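Local coordinates for GDP-mannose-dependent alpha-(1-6)-phosphatidylinositol monomannoside mannosyltransferase (Corynebacterium glutamicum, PDB 3OKP), which belongs to the GT-B glycosyltransferases, enzymes built of two Rossmann-like domains that face each other across a cleft, at residues E298-G303 with E316-A321; L25-A30 with W363-M368; R176-T181 with A354-V359; L144-I147 with T151-R154. All coordinates share one frame; numbering follows the deposited sequence.

Contact 1. Residues E298-G303 with E316-A321; sequences EAQACG and ETVTPA. With GDD (guanosine-5'-diphosphate-alpha-D-mannose), chain B.
In the second Rossmann-like domain of the GT-B fold, the helix of residues 294-301 is tied through Gln300 to Thr317 and Val318 in the loop that leads to strand 323-325. The same helix carries Glu298, whose place in the sequence fits the second glutamate of the EX7E motif of retaining GT-B enzymes, and it ends in a Schellman motif at Gly303. Gln300 has CG anti to its carbonyl carbon (chi1 -73°) and an extended chain beyond, which sets the amide against the loop backbone. NE2 donates to Thr317 O over 3.0 Å in a nearly straight bond (168° at the hydrogen). The oxygen lies in the plane of the amide, whereas NE2 stands above the carbonyl plane of Thr317, 52° out of it. NE2 also bonds to Tyr296 O one turn back, and OE1 is held by Thr322 OG1 and His358 ND1, so both ends of this buried amide are satisfied and its rotation is fixed. Val318 crosses it at about a right angle, with CG1 3.8 Å from Gln300 NE2. Two residues earlier in the helix, Glu298 binds guanosine-5'-diphosphate-alpha-D-mannose. Each of its carboxylate oxygens accepts from one ribose hydroxyl: the ligand's O2' reaches Glu298 OE1 at 2.8 Å, and its O3' reaches Glu298 OE2 at 2.7 Å.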
loop_
_atom_site.group_PDB
_atom_site.type_symbol
_atom_site.label_atom_id
_atom_site.label_comp_id
_atom_site.label_asym_id
_atom_site.label_seq_id
_atom_site.Cartn_x
_atom_site.Cartn_y
_atom_site.Cartn_z
ATOM N N GLU A 298 -8.710 2.200 0.409
ATOM C CA GLU A 298 -9.644 1.329 1.118
ATOM C C GLU A 298 -10.893 2.091 1.566
ATOM O O GLU A 298 -12.010 1.585 1.449
ATOM C CB GLU A 298 -8.950 0.684 2.323
ATOM C CG GLU A 298 -7.910 -0.373 1.943
ATOM C CD GLU A 298 -7.054 -0.832 3.114
ATOM O OE1 GLU A 298 -7.146 -0.243 4.217
ATOM O OE2 GLU A 298 -6.276 -1.788 2.924
ATOM N N ALA A 299 -10.690 3.311 2.067
ATOM C CA ALA A 299 -11.784 4.174 2.509
ATOM C C ALA A 299 -12.671 4.579 1.338
ATOM O O ALA A 299 -13.897 4.471 1.412
ATOM C CB ALA A 299 -11.233 5.407 3.206
ATOM N N GLN A 300 -12.041 5.034 0.256
ATOM C CA GLN A 300 -12.757 5.399 -0.967
ATOM C C GLN A 300 -13.522 4.213 -1.543
ATOM O O GLN A 300 -14.650 4.367 -2.005
ATOM C CB GLN A 300 -11.794 5.980 -2.000
ATOM C CG GLN A 300 -11.307 7.376 -1.655
ATOM C CD GLN A 300 -10.238 7.867 -2.608
ATOM O OE1 GLN A 300 -10.530 8.593 -3.553
ATOM N NE2 GLN A 300 -8.993 7.463 -2.369
ATOM N N ALA A 301 -12.907 3.032 -1.490
ATOM C CA ALA A 301 -13.557 1.790 -1.911
ATOM C C ALA A 301 -14.795 1.455 -1.069
ATOM O O ALA A 301 -15.733 0.823 -1.564
ATOM C CB ALA A 301 -12.564 0.638 -1.888
ATOM N N CYS A 302 -14.791 1.884 0.194
ATOM C CA CYS A 302 -15.946 1.717 1.086
ATOM C C CYS A 302 -16.961 2.869 0.978
ATOM O O CYS A 302 -17.949 2.906 1.723
ATOM C CB CYS A 302 -15.486 1.544 2.539
ATOM S SG CYS A 302 -14.681 -0.046 2.882
ATOM N N GLY A 303 -16.713 3.796 0.054
ATOM C CA GLY A 303 -17.607 4.929 -0.183
ATOM C C GLY A 303 -17.603 5.958 0.936
ATOM O O GLY A 303 -18.636 6.554 1.240
ATOM N N GLU A 316 -1.777 11.899 -3.835
ATOM C CA GLU A 316 -1.998 11.234 -5.126
ATOM C C GLU A 316 -3.145 10.217 -5.101
ATOM O O GLU A 316 -3.612 9.781 -6.158
ATOM C CB GLU A 316 -0.717 10.537 -5.608
ATOM C CG GLU A 316 0.461 11.470 -5.893
ATOM C CD GLU A 316 1.741 10.716 -6.236
ATOM O OE1 GLU A 316 1.690 9.789 -7.074
ATOM O OE2 GLU A 316 2.803 11.052 -5.666
ATOM N N THR A 317 -3.591 9.843 -3.904
ATOM C CA THR A 317 -4.650 8.838 -3.751
ATOM C C THR A 317 -6.059 9.406 -3.934
ATOM O O THR A 317 -6.995 8.658 -4.228
ATOM C CB THR A 317 -4.586 8.130 -2.379
ATOM O OG1 THR A 317 -4.788 9.086 -1.334
ATOM C CG2 THR A 317 -3.244 7.427 -2.185
ATOM N N VAL A 318 -6.199 10.718 -3.758
ATOM C CA VAL A 318 -7.507 11.381 -3.794
ATOM C C VAL A 318 -7.622 12.426 -4.908
ATOM O O VAL A 318 -6.615 12.920 -5.423
ATOM C CB VAL A 318 -7.861 12.050 -2.431
ATOM C CG1 VAL A 318 -7.979 11.003 -1.321
ATOM C CG2 VAL A 318 -6.844 13.139 -2.064
ATOM N N THR A 319 -8.863 12.742 -5.274
ATOM C CA THR A 319 -9.162 13.842 -6.191
ATOM C C THR A 319 -9.992 14.876 -5.419
ATOM O O THR A 319 -10.506 14.559 -4.347
ATOM C CB THR A 319 -9.956 13.363 -7.438
ATOM O OG1 THR A 319 -11.325 13.141 -7.088
ATOM C CG2 THR A 319 -9.359 12.080 -8.025
ATOM N N PRO A 320 -10.119 16.114 -5.949
ATOM C CA PRO A 320 -10.990 17.112 -5.311
ATOM C C PRO A 320 -12.435 16.636 -5.100
ATOM O O PRO A 320 -13.131 17.159 -4.229
ATOM C CB PRO A 320 -10.955 18.283 -6.298
ATOM C CG PRO A 320 -9.640 18.145 -6.980
ATOM C CD PRO A 320 -9.446 16.668 -7.138
ATOM N N ALA A 321 -12.874 15.652 -5.884
ATOM C CA ALA A 321 -14.216 15.087 -5.733
ATOM C C ALA A 321 -14.331 14.066 -4.596
ATOM O O ALA A 321 -15.417 13.854 -4.061
ATOM C CB ALA A 321 -14.686 14.467 -7.047
HETATM N N2 GDD B . -6.581 -6.114 9.879
HETATM C C2 GDD B . -6.153 -4.862 10.174
HETATM N N1 GDD B . -6.399 -4.337 11.399
HETATM N N3 GDD B . -5.483 -4.145 9.241
HETATM C C4 GDD B . -5.049 -2.888 9.521
HETATM C C5 GDD B . -5.290 -2.337 10.770
HETATM C C6 GDD B . -5.980 -3.088 11.715
HETATM O O6 GDD B . -6.212 -2.619 12.849
HETATM N N7 GDD B . -4.754 -1.099 10.774
HETATM C C8 GDD B . -4.194 -0.890 9.561
HETATM N N9 GDD B . -4.375 -1.983 8.803
HETATM C "C1'" GDD B . -3.930 -2.189 7.400
HETATM C "C2'" GDD B . -4.743 -1.327 6.447
HETATM O "O2'" GDD B . -5.973 -1.958 6.081
HETATM C "C3'" GDD B . -3.805 -1.149 5.271
HETATM O "O3'" GDD B . -4.023 -2.179 4.300
HETATM C "C4'" GDD B . -2.404 -1.283 5.862
HETATM O "O4'" GDD B . -2.565 -1.818 7.183
HETATM C "C5'" GDD B . -1.687 0.064 5.934
HETATM O "O5'" GDD B . -0.873 0.272 4.777
HETATM P PA GDD B . -0.496 1.599 4.324
HETATM O O1A GDD B . 0.016 1.511 3.185
HETATM O O2A GDD B . -1.509 2.338 4.248
HETATM O O3A GDD B . 0.453 2.214 5.234
HETATM P PB GDD B . 1.694 1.602 5.679
HETATM O O2B GDD B . 2.224 0.935 4.764
HETATM O O3B GDD B . 2.483 2.502 6.038
HETATM O O1B GDD B . 1.439 0.750 6.815
#

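Contact 2. Residues L25-A30 with W363-M368; sequences LRDFIA and WSWEIM
Two donors grip OD2 of Asp27: Arg26 NH2 at 3.1 Å, and a water that also accepts a weak bond from Trp365 NE1 and so links the two segments. Arg26 takes the carboxylate side-on, its NE reaching Asp27 OD1 at 2.8 Å, and this two-pronged salt bridge limits the rotation of the acid. Next to the carboxylate, CB of Asp27 sits over one face of the Trp365 indole, a CH-pi contact displaced toward the rim, with CZ2 of Trp365 3.3 Å from it. This is the return of the chain end to the first domain, as is known of GT-B enzymes, where the last helix crosses back from the second: helix 365-377 lies here against helix 20-29. Ser364 is the N-cap of the crossing helix, its OG accepting from Ile367 N. In Trp365, CG anti to the carbonyl carbon (chi1 -81°) swings the indole toward helix 20-29. The six-membered ring then meets Phe28 in a T-shaped stack, planes at 86° and centroids 4.8 Å apart, with the Trp365 edge directed at the Phe28 face and CZ3 over its centre. At its own edge the Phe28 ring approaches the backbone of Met368, CE1 standing 3.5 Å from Met368 O, while CB of Met368 lies 3.9 Å from the same Phe28 CE1.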
loop_
_atom_site.group_PDB
_atom_site.type_symbol
_atom_site.label_atom_id
_atom_site.label_comp_id
_atom_site.label_asym_id
_atom_site.label_seq_id
_atom_site.Cartn_x
_atom_site.Cartn_y
_atom_site.Cartn_z
ATOM N N LEU A 25 2.991 -8.775 -4.075
ATOM C CA LEU A 25 3.304 -9.797 -5.077
ATOM C C LEU A 25 2.213 -10.860 -5.193
ATOM O O LEU A 25 1.793 -11.192 -6.301
ATOM C CB LEU A 25 4.676 -10.432 -4.812
ATOM C CG LEU A 25 5.899 -9.522 -4.992
ATOM C CD1 LEU A 25 7.172 -10.279 -4.668
ATOM C CD2 LEU A 25 5.975 -8.936 -6.400
ATOM N N ARG A 26 1.741 -11.370 -4.055
ATOM C CA ARG A 26 0.615 -12.312 -4.032
ATOM C C ARG A 26 -0.569 -11.807 -4.872
ATOM O O ARG A 26 -1.094 -12.536 -5.717
ATOM C CB ARG A 26 0.176 -12.587 -2.586
ATOM C CG ARG A 26 -1.115 -13.401 -2.429
ATOM C CD ARG A 26 -1.722 -13.195 -1.045
ATOM N NE ARG A 26 -2.254 -11.840 -0.883
ATOM C CZ ARG A 26 -2.338 -11.190 0.275
ATOM N NH1 ARG A 26 -1.920 -11.756 1.402
ATOM N NH2 ARG A 26 -2.834 -9.961 0.305
ATOM N N ASP A 27 -0.969 -10.557 -4.650
ATOM C CA ASP A 27 -2.156 -10.009 -5.306
ATOM C C ASP A 27 -1.935 -9.635 -6.774
ATOM O O ASP A 27 -2.840 -9.795 -7.591
ATOM C CB ASP A 27 -2.731 -8.835 -4.509
ATOM C CG ASP A 27 -3.244 -9.249 -3.136
ATOM O OD1 ASP A 27 -3.551 -10.444 -2.934
ATOM O OD2 ASP A 27 -3.341 -8.373 -2.252
ATOM N N PHE A 28 -0.740 -9.154 -7.113
ATOM C CA PHE A 28 -0.405 -8.892 -8.517
ATOM C C PHE A 28 -0.287 -10.170 -9.350
ATOM O O PHE A 28 -0.777 -10.220 -10.482
ATOM C CB PHE A 28 0.860 -8.034 -8.656
ATOM C CG PHE A 28 0.577 -6.569 -8.833
ATOM C CD1 PHE A 28 -0.089 -6.109 -9.967
ATOM C CD2 PHE A 28 0.980 -5.648 -7.874
ATOM C CE1 PHE A 28 -0.363 -4.756 -10.139
ATOM C CE2 PHE A 28 0.711 -4.290 -8.035
ATOM C CZ PHE A 28 0.040 -3.842 -9.170
ATOM N N ILE A 29 0.351 -11.198 -8.787
ATOM C CA ILE A 29 0.506 -12.488 -9.481
ATOM C C ILE A 29 -0.861 -13.122 -9.772
ATOM O O ILE A 29 -1.077 -13.686 -10.850
ATOM C CB ILE A 29 1.423 -13.472 -8.693
ATOM C CG1 ILE A 29 2.875 -12.982 -8.699
ATOM C CG2 ILE A 29 1.362 -14.873 -9.297
ATOM C CD1 ILE A 29 3.769 -13.631 -7.634
ATOM N N ALA A 30 -1.780 -12.996 -8.816
ATOM C CA ALA A 30 -3.128 -13.554 -8.927
ATOM C C ALA A 30 -3.953 -12.955 -10.074
ATOM O O ALA A 30 -4.924 -13.562 -10.522
ATOM C CB ALA A 30 -3.869 -13.420 -7.595
ATOM N N TRP A 363 -8.112 2.221 -9.398
ATOM C CA TRP A 363 -7.364 1.616 -8.287
ATOM C C TRP A 363 -7.651 0.148 -7.952
ATOM O O TRP A 363 -6.993 -0.425 -7.082
ATOM C CB TRP A 363 -7.510 2.472 -7.028
ATOM C CG TRP A 363 -6.799 3.782 -7.112
ATOM C CD1 TRP A 363 -7.355 5.002 -7.366
ATOM C CD2 TRP A 363 -5.393 4.008 -6.946
ATOM N NE1 TRP A 363 -6.384 5.976 -7.364
ATOM C CE2 TRP A 363 -5.170 5.393 -7.107
ATOM C CE3 TRP A 363 -4.299 3.173 -6.673
ATOM C CZ2 TRP A 363 -3.898 5.966 -7.005
ATOM C CZ3 TRP A 363 -3.035 3.744 -6.567
ATOM C CH2 TRP A 363 -2.847 5.128 -6.733
ATOM N N SER A 364 -8.619 -0.459 -8.634
ATOM C CA SER A 364 -8.980 -1.857 -8.381
ATOM C C SER A 364 -7.874 -2.821 -8.822
ATOM O O SER A 364 -6.987 -2.448 -9.598
ATOM C CB SER A 364 -10.291 -2.207 -9.090
ATOM O OG SER A 364 -10.109 -2.247 -10.494
ATOM N N TRP A 365 -7.928 -4.056 -8.323
ATOM C CA TRP A 365 -6.989 -5.092 -8.759
ATOM C C TRP A 365 -7.213 -5.492 -10.218
ATOM O O TRP A 365 -6.294 -5.975 -10.878
ATOM C CB TRP A 365 -7.016 -6.314 -7.828
ATOM C CG TRP A 365 -6.202 -6.097 -6.588
ATOM C CD1 TRP A 365 -6.664 -5.990 -5.307
ATOM C CD2 TRP A 365 -4.779 -5.921 -6.517
ATOM N NE1 TRP A 365 -5.616 -5.770 -4.442
ATOM C CE2 TRP A 365 -4.449 -5.724 -5.157
ATOM C CE3 TRP A 365 -3.750 -5.915 -7.472
ATOM C CZ2 TRP A 365 -3.131 -5.521 -4.726
ATOM C CZ3 TRP A 365 -2.441 -5.718 -7.043
ATOM C CH2 TRP A 365 -2.144 -5.522 -5.679
ATOM N N GLU A 366 -8.430 -5.271 -10.711
ATOM C CA GLU A 366 -8.756 -5.489 -12.122
ATOM C C GLU A 366 -8.027 -4.483 -13.009
ATOM O O GLU A 366 -7.424 -4.856 -14.017
ATOM C CB GLU A 366 -10.269 -5.405 -12.352
ATOM C CG GLU A 366 -11.047 -6.665 -11.960
ATOM C CD GLU A 366 -11.272 -6.810 -10.455
ATOM O OE1 GLU A 366 -11.023 -5.845 -9.694
ATOM O OE2 GLU A 366 -11.711 -7.904 -10.035
ATOM N N ILE A 367 -8.084 -3.211 -12.615
ATOM C CA ILE A 367 -7.382 -2.130 -13.308
ATOM C C ILE A 367 -5.864 -2.308 -13.215
ATOM O O ILE A 367 -5.168 -2.248 -14.232
ATOM C CB ILE A 367 -7.801 -0.731 -12.758
ATOM C CG1 ILE A 367 -9.277 -0.423 -13.075
ATOM C CG2 ILE A 367 -6.870 0.377 -13.265
ATOM C CD1 ILE A 367 -9.636 -0.349 -14.565
ATOM N N MET A 368 -5.363 -2.534 -12.002
ATOM C CA MET A 368 -3.923 -2.683 -11.779
ATOM C C MET A 368 -3.371 -3.955 -12.416
ATOM O O MET A 368 -2.256 -3.957 -12.937
ATOM C CB MET A 368 -3.578 -2.629 -10.286
ATOM C CG MET A 368 -3.784 -1.257 -9.629
ATOM S SD MET A 368 -3.068 0.154 -10.513
ATOM C CE MET A 368 -1.351 -0.320 -10.625
HETATM O O HOH W 1 -6.287 -7.362 -1.855
#

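Contact 3. Residues R176-T181 with A354-V359; sequences RFTPAT and AGRAHV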
loop_
_atom_site.group_PDB
_atom_site.type_symbol
_atom_site.label_atom_id
_atom_site.label_comp_id
_atom_site.label_asym_id
_atom_site.label_seq_id
_atom_site.Cartn_x
_atom_site.Cartn_y
_atom_site.Cartn_z
ATOM N N ARG A 176 -14.089 -6.765 -1.499
ATOM C CA ARG A 176 -13.938 -6.869 -0.044
ATOM C C ARG A 176 -14.126 -5.505 0.618
ATOM O O ARG A 176 -14.821 -5.388 1.630
ATOM C CB ARG A 176 -12.567 -7.449 0.324
ATOM N N PHE A 177 -13.489 -4.484 0.047
ATOM C CA PHE A 177 -13.700 -3.104 0.468
ATOM C C PHE A 177 -14.803 -2.517 -0.401
ATOM O O PHE A 177 -14.580 -2.133 -1.552
ATOM C CB PHE A 177 -12.407 -2.287 0.372
ATOM C CG PHE A 177 -11.341 -2.721 1.338
ATOM C CD1 PHE A 177 -11.284 -2.178 2.619
ATOM C CD2 PHE A 177 -10.390 -3.669 0.968
ATOM C CE1 PHE A 177 -10.301 -2.576 3.521
ATOM C CE2 PHE A 177 -9.403 -4.077 1.860
ATOM C CZ PHE A 177 -9.358 -3.530 3.143
ATOM N N THR A 178 -16.004 -2.482 0.164
ATOM C CA THR A 178 -17.206 -2.124 -0.575
ATOM C C THR A 178 -18.136 -1.309 0.340
ATOM O O THR A 178 -18.107 -1.488 1.564
ATOM C CB THR A 178 -17.889 -3.406 -1.151
ATOM O OG1 THR A 178 -18.790 -3.058 -2.207
ATOM C CG2 THR A 178 -18.623 -4.200 -0.065
ATOM N N PRO A 179 -18.930 -0.381 -0.235
ATOM C CA PRO A 179 -19.854 0.389 0.605
ATOM C C PRO A 179 -20.812 -0.509 1.386
ATOM O O PRO A 179 -21.254 -1.544 0.876
ATOM C CB PRO A 179 -20.619 1.245 -0.408
ATOM C CG PRO A 179 -19.671 1.383 -1.559
ATOM C CD PRO A 179 -19.008 0.041 -1.646
ATOM N N ALA A 180 -21.104 -0.121 2.625
ATOM C CA ALA A 180 -21.981 -0.903 3.485
ATOM C C ALA A 180 -23.435 -0.701 3.102
ATOM O O ALA A 180 -23.845 0.404 2.747
ATOM C CB ALA A 180 -21.768 -0.533 4.947
ATOM N N THR A 181 -24.212 -1.777 3.170
ATOM C CA THR A 181 -25.662 -1.670 3.078
ATOM C C THR A 181 -26.146 -0.923 4.320
ATOM O O THR A 181 -25.489 -0.975 5.364
ATOM C CB THR A 181 -26.340 -3.057 3.004
ATOM O OG1 THR A 181 -25.996 -3.827 4.163
ATOM C CG2 THR A 181 -25.906 -3.806 1.745
ATOM N N ALA A 354 -18.206 9.415 -5.146
ATOM C CA ALA A 354 -17.095 9.737 -6.040
ATOM C C ALA A 354 -15.855 8.909 -5.707
ATOM O O ALA A 354 -15.128 8.493 -6.608
ATOM C CB ALA A 354 -16.777 11.235 -5.997
ATOM N N GLY A 355 -15.625 8.671 -4.416
ATOM C CA GLY A 355 -14.523 7.820 -3.961
ATOM C C GLY A 355 -14.620 6.405 -4.506
ATOM O O GLY A 355 -13.637 5.859 -5.012
ATOM N N ARG A 356 -15.812 5.821 -4.405
ATOM C CA ARG A 356 -16.083 4.478 -4.915
ATOM C C ARG A 356 -15.877 4.390 -6.430
ATOM O O ARG A 356 -15.234 3.462 -6.918
ATOM C CB ARG A 356 -17.496 4.022 -4.519
ATOM C CG ARG A 356 -17.933 2.666 -5.090
ATOM C CD ARG A 356 -17.115 1.521 -4.513
ATOM N NE ARG A 356 -17.403 0.247 -5.168
ATOM C CZ ARG A 356 -16.879 -0.924 -4.809
ATOM N NH1 ARG A 356 -16.037 -1.001 -3.786
ATOM N NH2 ARG A 356 -17.205 -2.025 -5.474
ATOM N N ALA A 357 -16.420 5.361 -7.161
ATOM C CA ALA A 357 -16.259 5.431 -8.613
ATOM C C ALA A 357 -14.789 5.587 -9.008
ATOM O O ALA A 357 -14.334 4.977 -9.982
ATOM C CB ALA A 357 -17.093 6.574 -9.186
ATOM N N HIS A 358 -14.058 6.394 -8.240
ATOM C CA HIS A 358 -12.637 6.657 -8.488
ATOM C C HIS A 358 -11.781 5.390 -8.428
ATOM O O HIS A 358 -11.007 5.119 -9.350
ATOM C CB HIS A 358 -12.110 7.715 -7.507
ATOM C CG HIS A 358 -10.672 8.082 -7.718
ATOM N ND1 HIS A 358 -9.756 8.119 -6.689
ATOM C CD2 HIS A 358 -9.995 8.434 -8.837
ATOM C CE1 HIS A 358 -8.577 8.476 -7.164
ATOM N NE2 HIS A 358 -8.694 8.671 -8.465
ATOM N N VAL A 359 -11.926 4.620 -7.350
ATOM C CA VAL A 359 -11.155 3.382 -7.186
ATOM C C VAL A 359 -11.556 2.293 -8.190
ATOM O O VAL A 359 -10.706 1.530 -8.651
ATOM C CB VAL A 359 -11.183 2.832 -5.726
ATOM C CG1 VAL A 359 -10.422 3.767 -4.783
ATOM C CG2 VAL A 359 -12.604 2.615 -5.241
#
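Arg356 leaves helix 345-362 with CG trans to the backbone nitrogen (chi1 176°), bends once at chi2 (67°) and then runs out extended, which carries its guanidinium to the backbone of Phe177 and Thr178. The loop it meets is the connection between the two domains of the GT-B fold, running from the last strand of the first sheet, 164-167, to helix 182-191 of the second domain. NH1 of Arg356 lies 2.9 Å from Phe177 O, which sits at the edge of the guanidinium, in its plane. The bond is weak, because the angle at the hydrogen is 120°. The stronger acceptor of NH1 is Ala301 O, at the C-terminal end of helix 294-301, and NH2 is bonded to Val174 O. One arginine thus gathers three backbone carbonyls, and its charge probably suits the electronegative end of that helix. Over a face of the guanidinium come Thr178 OG1 and Pro179 CD; the hydroxyl stays 3.8 Å from Arg356 NH2, in packing contact. Pro179 crosses the arginine chain at about a right angle. The phenyl ring of Phe177 leads away from this contact to pack on Glu298 and Ala301, its nearest side-chain atom about 5 Å from the bound guanosine-5'-diphosphate-alpha-D-mannose. The apolar part of the junction rests on the methylenes: Pro179 CD is 3.7 Å from Arg356 CD, and Pro179 CG lies 3.9 Å from the same Arg356 CD.

Contact 4. Residues L144-I147 with T151-R154; sequences LTYI and TLRR
After Tyr146 the chain leaves strand 143-146 and turns straight into helix 149-159, bringing CA of Tyr146 within 6.2 Å of Leu152 CA and CA of Ile147 within 6.9 Å of Thr151 CA. This is the strand-to-helix half of a beta-alpha-beta unit in the first Rossmann-like domain. The main side-chain meeting is that of Leu152 with one face of the Tyr146 ring. In Tyr146, CG stands between the backbone nitrogen and the carbonyl carbon (chi1 61°), and this turns the ring's face to the helix. Leu152, with CG trans to its nitrogen, spreads along that face: its CB is over the root of the ring, 3.9 Å from Tyr146 CD1, and its CD2 is over the hydroxyl end, 3.7 Å from Tyr146 CZ. The CD2 methyl makes a CH-pi contact, 20° off the ring normal. The phenol oxygen, beside the methyl, is bonded to Gln149 OE1 in the first turn of the helix. Nearer the turn the chemistry becomes polar. Thr151 OG1 is bonded to Ser148 O and also to a water 2.9 Å away; that water accepts from Ile147 N at 3.1 Å and so bridges the residue just after the strand to the helix. Ile147 CG1 lies against the threonine hydroxyl, 3.9 Å from Thr151 OG1. Around them, strand 143-146 lies between strands 112-116 and 164-167 of the sheet. Tyr146 and Leu152 both touch Phe165 of strand 164-167, Tyr146 also packs on Phe155, further along helix 149-159, and Thr151 meets Val122 of helix 121-124.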
loop_
_atom_site.group_PDB
_atom_site.type_symbol
_atom_site.label_atom_id
_atom_site.label_comp_id
_atom_site.label_asym_id
_atom_site.label_seq_id
_atom_site.Cartn_x
_atom_site.Cartn_y
_atom_site.Cartn_z
ATOM N N LEU A 144 11.489 -0.236 -14.762
ATOM C CA LEU A 144 11.470 -0.008 -13.325
ATOM C C LEU A 144 10.107 0.525 -12.907
ATOM O O LEU A 144 9.673 1.581 -13.378
ATOM C CB LEU A 144 12.580 0.957 -12.899
ATOM C CG LEU A 144 12.811 1.012 -11.385
ATOM C CD1 LEU A 144 13.802 -0.065 -10.940
ATOM C CD2 LEU A 144 13.287 2.386 -10.963
ATOM N N THR A 145 9.428 -0.211 -12.033
ATOM C CA THR A 145 8.118 0.228 -11.550
ATOM C C THR A 145 8.224 0.998 -10.231
ATOM O O THR A 145 9.141 0.771 -9.440
ATOM C CB THR A 145 7.079 -0.924 -11.453
ATOM O OG1 THR A 145 7.245 -1.646 -10.227
ATOM C CG2 THR A 145 7.186 -1.878 -12.650
ATOM N N TYR A 146 7.284 1.919 -10.024
ATOM C CA TYR A 146 7.259 2.777 -8.844
ATOM C C TYR A 146 5.823 2.914 -8.335
ATOM O O TYR A 146 4.874 2.779 -9.107
ATOM C CB TYR A 146 7.861 4.153 -9.169
ATOM C CG TYR A 146 7.128 4.920 -10.256
ATOM C CD1 TYR A 146 6.075 5.779 -9.942
ATOM C CD2 TYR A 146 7.491 4.792 -11.599
ATOM C CE1 TYR A 146 5.396 6.488 -10.932
ATOM C CE2 TYR A 146 6.817 5.498 -12.600
ATOM C CZ TYR A 146 5.772 6.343 -12.255
ATOM O OH TYR A 146 5.099 7.047 -13.230
ATOM N N ILE A 147 5.673 3.193 -7.043
ATOM C CA ILE A 147 4.350 3.252 -6.406
ATOM C C ILE A 147 3.670 4.634 -6.470
ATOM O O ILE A 147 2.441 4.721 -6.482
ATOM C CB ILE A 147 4.375 2.713 -4.941
ATOM C CG1 ILE A 147 5.190 3.633 -4.020
ATOM C CG2 ILE A 147 4.896 1.267 -4.910
ATOM C CD1 ILE A 147 5.000 3.364 -2.529
ATOM N N THR A 151 7.745 9.020 -4.924
ATOM C CA THR A 151 8.907 8.130 -4.793
ATOM C C THR A 151 9.788 8.200 -6.034
ATOM O O THR A 151 11.017 8.244 -5.920
ATOM C CB THR A 151 8.530 6.656 -4.477
ATOM O OG1 THR A 151 7.722 6.113 -5.529
ATOM C CG2 THR A 151 7.791 6.556 -3.144
ATOM N N LEU A 152 9.154 8.242 -7.208
ATOM C CA LEU A 152 9.867 8.420 -8.473
ATOM C C LEU A 152 10.770 9.658 -8.469
ATOM O O LEU A 152 11.943 9.568 -8.829
ATOM C CB LEU A 152 8.895 8.473 -9.661
ATOM C CG LEU A 152 9.543 8.607 -11.049
ATOM C CD1 LEU A 152 10.396 7.379 -11.383
ATOM C CD2 LEU A 152 8.511 8.856 -12.133
ATOM N N ARG A 153 10.227 10.802 -8.054
ATOM C CA ARG A 153 11.012 12.038 -7.975
ATOM C C ARG A 153 12.235 11.890 -7.063
ATOM O O ARG A 153 13.313 12.404 -7.376
ATOM C CB ARG A 153 10.142 13.213 -7.518
ATOM C CG ARG A 153 10.863 14.564 -7.544
ATOM C CD ARG A 153 9.931 15.735 -7.249
ATOM N NE ARG A 153 9.533 15.809 -5.844
ATOM C CZ ARG A 153 8.337 15.454 -5.381
ATOM N NH1 ARG A 153 7.404 14.993 -6.210
ATOM N NH2 ARG A 153 8.069 15.564 -4.087
ATOM N N ARG A 154 12.064 11.181 -5.947
ATOM C CA ARG A 154 13.137 10.999 -4.967
ATOM C C ARG A 154 14.321 10.168 -5.483
ATOM O O ARG A 154 15.469 10.448 -5.129
ATOM C CB ARG A 154 12.599 10.386 -3.663
ATOM C CG ARG A 154 11.559 11.225 -2.891
ATOM C CD ARG A 154 12.112 12.535 -2.311
ATOM N NE ARG A 154 13.295 12.335 -1.469
ATOM C CZ ARG A 154 13.285 12.228 -0.141
ATOM N NH1 ARG A 154 12.147 12.297 0.541
ATOM N NH2 ARG A 154 14.426 12.051 0.510
HETATM O O HOH W 2 8.286 3.238 -5.419
#

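Contacts 1 and 3 lie close together, centres about 8 Å apart, and share an amide-and-arginine network: Arg356 reaches Ala301, and His358 reaches Gln300, so helix 345-362 is bound both to helix 294-301 and to the interdomain loop. Contact 1 is buried and polar, contact 3 only partly buried and mixed. Contacts 2 and 4, also partly buried, rest on aromatic faces, a T-shaped pair and a methyl over a tyrosine, each with a bridging water. Contact 4 is local and lies within the first domain, whereas contact 2 joins the C-terminal helix to it. Trp363 packs on His358 and on Glu316, which brings contact 2 against contacts 3 and 1.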